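Local coordinates for uncharacterized protein C22E12.03c (Schizosaccharomyces pombe, PDB 4QYT) that converts methylglyoxal to D-lactate in one step without glutathione, and helps protect the cell against reactive oxygen species, at residues A[15-20]-A[49-54]. Residues are numbered along the deposited sequence; the frame is centred on the assembly and turned at random. Where two conformers were deposited one is given.
Sequences TDEIEF and MSRDVE. With EDO (1,2-ethanediol), chain G.
The carboxylate of Glu17 lies against the backbone N and the CB of Arg51, whose guanidinium is met at its edge, in plane, by a 1,2-ethanediol, with Arg51 NH2 3.0 Å from EDO O2. The two side chains cross at about a right angle, with carboxylate and guanidinium planes 30° apart, while the CE methyl of Met49 approaches the Phe20 ring obliquely. A bend at chi2 (86°) swings the Glu17 carboxylate onto the backbone of the type I turn running from Met49 to Asp52. Val53 N reaches Glu17 OE2 over 3.2 Å, nearly along the C-O axis and almost straight (169°), whereas Arg51 N is shared weakly between OE1 and OE2 of the same carboxylate. Glu17 CG packs against Val53 CG2 at 3.7 Å. A leucine in place of Glu17 would probably leave the amides of Arg51 and Val53 without this acceptor and set the turn less firmly against the helix. Beside it, Ser50 N donates to Thr15 O at 2.8 Å. Met49, bent at chi2 and chi3, brings CE to 3.7 Å from Thr15 CG2 and 3.9 Å from Phe20 CB. One water ties Asp16 OD1, Ser50 OG and Arg51 NE together; Asp16 OD1 also forms a salt bridge with Arg29 of the second subunit, whose Trp24 packs on Glu17 and Val53. Through OD2, Asp16 caps the helix by accepting from Glu19 N, 2.9 Å away. This N-capped helix start following strand 7-12, braced by the turn of the 46-48/54-56 hairpin at the dimer interface, belongs to the DJ-1/PfpI fold and carries Glu19, the inferred active-site glutamate beside the oxidised cysteine.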
ATOM      1  N   THR A  15       8.950   3.654  -8.274  1.00  9.10           N
ATOM      2  CA  THR A  15       8.835   3.025  -6.959  1.00  8.63           C
ATOM      3  C   THR A  15       7.486   2.306  -6.839  1.00  8.49           C
ATOM      4  O   THR A  15       6.434   2.841  -7.237  1.00  8.71           O
ATOM      5  CB  THR A  15       8.985   4.079  -5.841  1.00  8.32           C
ATOM      6  OG1 THR A  15      10.356   4.512  -5.795  1.00  9.73           O
ATOM      7  CG2 THR A  15       8.559   3.541  -4.497  1.00  9.17           C
ATOM      8  N   ASP A  16       7.511   1.141  -6.210  1.00  8.51           N
ATOM      9  CA  ASP A  16       6.290   0.383  -5.993  1.00  8.66           C
ATOM     10  C   ASP A  16       5.337   1.043  -4.990  1.00  7.64           C
ATOM     11  O   ASP A  16       5.737   1.388  -3.879  1.00  8.27           O
ATOM     12  CB  ASP A  16       6.650  -1.021  -5.503  1.00  9.32           C
ATOM     13  CG  ASP A  16       5.438  -1.866  -5.355  1.00  9.20           C
ATOM     14  OD1 ASP A  16       4.901  -2.263  -6.411  1.00 10.76           O
ATOM     15  OD2 ASP A  16       5.025  -2.129  -4.208  1.00 10.27           O
ATOM     16  N   GLU A  17       4.079   1.125  -5.385  1.00  7.67           N
ATOM     17  CA  GLU A  17       3.058   1.766  -4.548  1.00  7.83           C
ATOM     18  C   GLU A  17       2.832   1.032  -3.229  1.00  7.02           C
ATOM     19  O   GLU A  17       2.632   1.671  -2.175  1.00  7.63           O
ATOM     20  CB  GLU A  17       1.731   1.845  -5.287  1.00  8.17           C
ATOM     21  CG  GLU A  17       1.687   2.741  -6.521  1.00  9.04           C
ATOM     22  CD  GLU A  17       2.119   2.128  -7.839  1.00  9.19           C
ATOM     23  OE1 GLU A  17       2.850   1.088  -7.841  1.00 10.44           O
ATOM     24  OE2 GLU A  17       1.753   2.698  -8.876  1.00 10.62           O
ATOM     25  N   ILE A  18       2.796  -0.295  -3.267  1.00  7.16           N
ATOM     26  CA  ILE A  18       2.505  -1.076  -2.072  1.00  7.43           C
ATOM     27  C   ILE A  18       3.640  -0.936  -1.059  1.00  7.64           C
ATOM     28  O   ILE A  18       3.398  -0.738   0.154  1.00  8.05           O
ATOM     29  CB  ILE A  18       2.215  -2.544  -2.439  1.00  7.74           C
ATOM     30  CG1 ILE A  18       0.927  -2.623  -3.249  1.00  8.17           C
ATOM     31  CG2 ILE A  18       2.166  -3.400  -1.194  1.00  8.67           C
ATOM     32  CD1 ILE A  18       0.739  -3.957  -3.985  1.00  9.31           C
ATOM     33  N   GLU A  19       4.861  -1.056  -1.552  1.00  7.95           N
ATOM     34  CA  GLU A  19       6.038  -0.985  -0.677  1.00  8.05           C
ATOM     35  C   GLU A  19       6.267   0.414  -0.123  1.00  7.42           C
ATOM     36  O   GLU A  19       6.811   0.538   0.965  1.00  9.40           O
ATOM     37  CB  GLU A  19       7.239  -1.491  -1.419  1.00  8.76           C
ATOM     38  CG  GLU A  19       7.112  -2.972  -1.716  1.00 10.09           C
ATOM     39  CD  GLU A  19       8.004  -3.459  -2.781  1.00 11.42           C
ATOM     40  OE1 GLU A  19       8.864  -2.758  -3.285  1.00 13.55           O
ATOM     41  OE2 GLU A  19       7.748  -4.643  -3.175  1.00 14.17           O
ATOM     42  N   PHE A  20       5.862   1.444  -0.860  0.50  7.22           N
ATOM     43  CA  PHE A  20       5.851   2.807  -0.330  0.50  7.23           C
ATOM     44  C   PHE A  20       4.782   2.955   0.767  0.50  7.26           C
ATOM     45  O   PHE A  20       5.056   3.441   1.853  0.50  7.05           O
ATOM     46  CB  PHE A  20       5.610   3.819  -1.467  0.50  7.13           C
ATOM     47  CG  PHE A  20       5.586   5.265  -1.001  0.50  6.68           C
ATOM     48  CD1 PHE A  20       4.455   5.787  -0.349  0.50  6.36           C
ATOM     49  CD2 PHE A  20       6.709   6.072  -1.122  0.50  6.24           C
ATOM     50  CE1 PHE A  20       4.437   7.095   0.124  0.50  6.54           C
ATOM     51  CE2 PHE A  20       6.705   7.357  -0.646  0.50  6.79           C
ATOM     52  CZ  PHE A  20       5.579   7.850  -0.001  0.50  7.36           C
ATOM     53  N   MET A  49       4.809   6.469 -10.110  0.63  9.54           N
ATOM     54  CA  MET A  49       5.126   5.210  -9.440  0.63  9.34           C
ATOM     55  C   MET A  49       5.165   4.034 -10.433  0.63  9.12           C
ATOM     56  O   MET A  49       4.754   4.156 -11.600  0.63 10.38           O
ATOM     57  CB  MET A  49       4.135   4.979  -8.287  0.63  9.24           C
ATOM     58  CG  MET A  49       4.015   6.147  -7.308  0.63  9.18           C
ATOM     59  SD  MET A  49       5.519   6.458  -6.343  0.63  8.70           S
ATOM     60  CE  MET A  49       5.294   5.234  -5.065  0.63  8.92           C
ATOM     61  N   SER A  50       5.599   2.885  -9.928  1.00  9.76           N
ATOM     62  CA  SER A  50       5.794   1.663 -10.723  1.00 10.77           C
ATOM     63  C   SER A  50       4.548   1.260 -11.514  1.00 11.21           C
ATOM     64  O   SER A  50       4.644   0.911 -12.685  1.00 13.33           O
ATOM     65  CB  SER A  50       6.184   0.528  -9.786  1.00 10.72           C
ATOM     66  OG  SER A  50       6.507  -0.586 -10.589  1.00 14.17           O
ATOM     67  N   ARG A  51       3.402   1.295 -10.843  1.00  9.84           N
ATOM     68  CA  ARG A  51       2.119   0.879 -11.442  1.00 10.60           C
ATOM     69  C   ARG A  51       1.229   2.087 -11.744  1.00 10.15           C
ATOM     70  O   ARG A  51       0.004   1.977 -11.774  1.00 11.07           O
ATOM     71  CB  ARG A  51       1.445  -0.171 -10.547  1.00 11.54           C
ATOM     72  CG  ARG A  51       2.313  -1.371 -10.187  1.00 11.89           C
ATOM     73  CD  ARG A  51       2.818  -2.128 -11.379  1.00 13.17           C
ATOM     74  NE  ARG A  51       3.693  -3.190 -10.926  1.00 14.53           N
ATOM     75  CZ  ARG A  51       3.994  -4.256 -11.647  1.00 16.74           C
ATOM     76  NH1 ARG A  51       3.376  -4.470 -12.786  1.00 16.68           N
ATOM     77  NH2 ARG A  51       4.924  -5.096 -11.243  1.00 17.45           N
ATOM     78  N   ASP A  52       1.870   3.219 -12.042  1.00 10.69           N
ATOM     79  CA  ASP A  52       1.254   4.365 -12.674  1.00 10.98           C
ATOM     80  C   ASP A  52       0.473   5.304 -11.766  1.00 10.86           C
ATOM     81  O   ASP A  52      -0.099   6.261 -12.258  1.00 12.36           O
ATOM     82  CB  ASP A  52       0.392   3.968 -13.885  1.00 12.92           C
ATOM     83  CG  ASP A  52       1.141   3.115 -14.846  1.00 15.21           C
ATOM     84  OD1 ASP A  52       2.254   3.522 -15.219  1.00 18.53           O
ATOM     85  OD2 ASP A  52       0.654   2.017 -15.178  1.00 19.07           O
ATOM     86  N   VAL A  53       0.527   5.140 -10.460  1.00  9.73           N
ATOM     87  CA  VAL A  53       0.029   6.209  -9.596  1.00  9.09           C
ATOM     88  C   VAL A  53       0.924   7.440  -9.754  1.00  9.44           C
ATOM     89  O   VAL A  53       2.130   7.311  -9.807  1.00 10.52           O
ATOM     90  CB  VAL A  53       0.012   5.758  -8.126  1.00  9.89           C
ATOM     91  CG1 VAL A  53      -0.108   6.924  -7.160  1.00 13.02           C
ATOM     92  CG2 VAL A  53      -1.125   4.794  -7.908  1.00 11.18           C
ATOM     93  N   GLU A  54       0.301   8.618  -9.827  1.00  9.79           N
ATOM     94  CA  GLU A  54       1.032   9.877  -9.799  1.00 10.10           C
ATOM     95  C   GLU A  54       0.816  10.571  -8.470  1.00  9.41           C
ATOM     96  O   GLU A  54      -0.313  10.898  -8.095  1.00 11.49           O
ATOM     97  CB  GLU A  54       0.596  10.751 -10.966  1.00 12.26           C
ATOM     98  CG  GLU A  54       0.886  10.079 -12.292  1.00 17.00           C
ATOM     99  CD  GLU A  54       0.554  10.872 -13.505  1.00 21.45           C
ATOM    100  OE1 GLU A  54       0.482  12.088 -13.405  1.00 30.34           O
ATOM    101  OE2 GLU A  54       0.649  10.273 -14.585  1.00 32.47           O
TER
HETATM  102  C1  EDO G 203       8.816  -4.364 -10.536  1.00 29.75           C
HETATM  103  O1  EDO G 203       8.842  -3.414 -11.571  1.00 28.68           O
HETATM  104  C2  EDO G 203       7.671  -3.870  -9.691  1.00 34.08           C
HETATM  105  O2  EDO G 203       7.023  -4.972  -9.130  1.00 22.94           O
HETATM  106  O   HOH W   1       5.778  -2.553  -8.936  1.00 13.71           O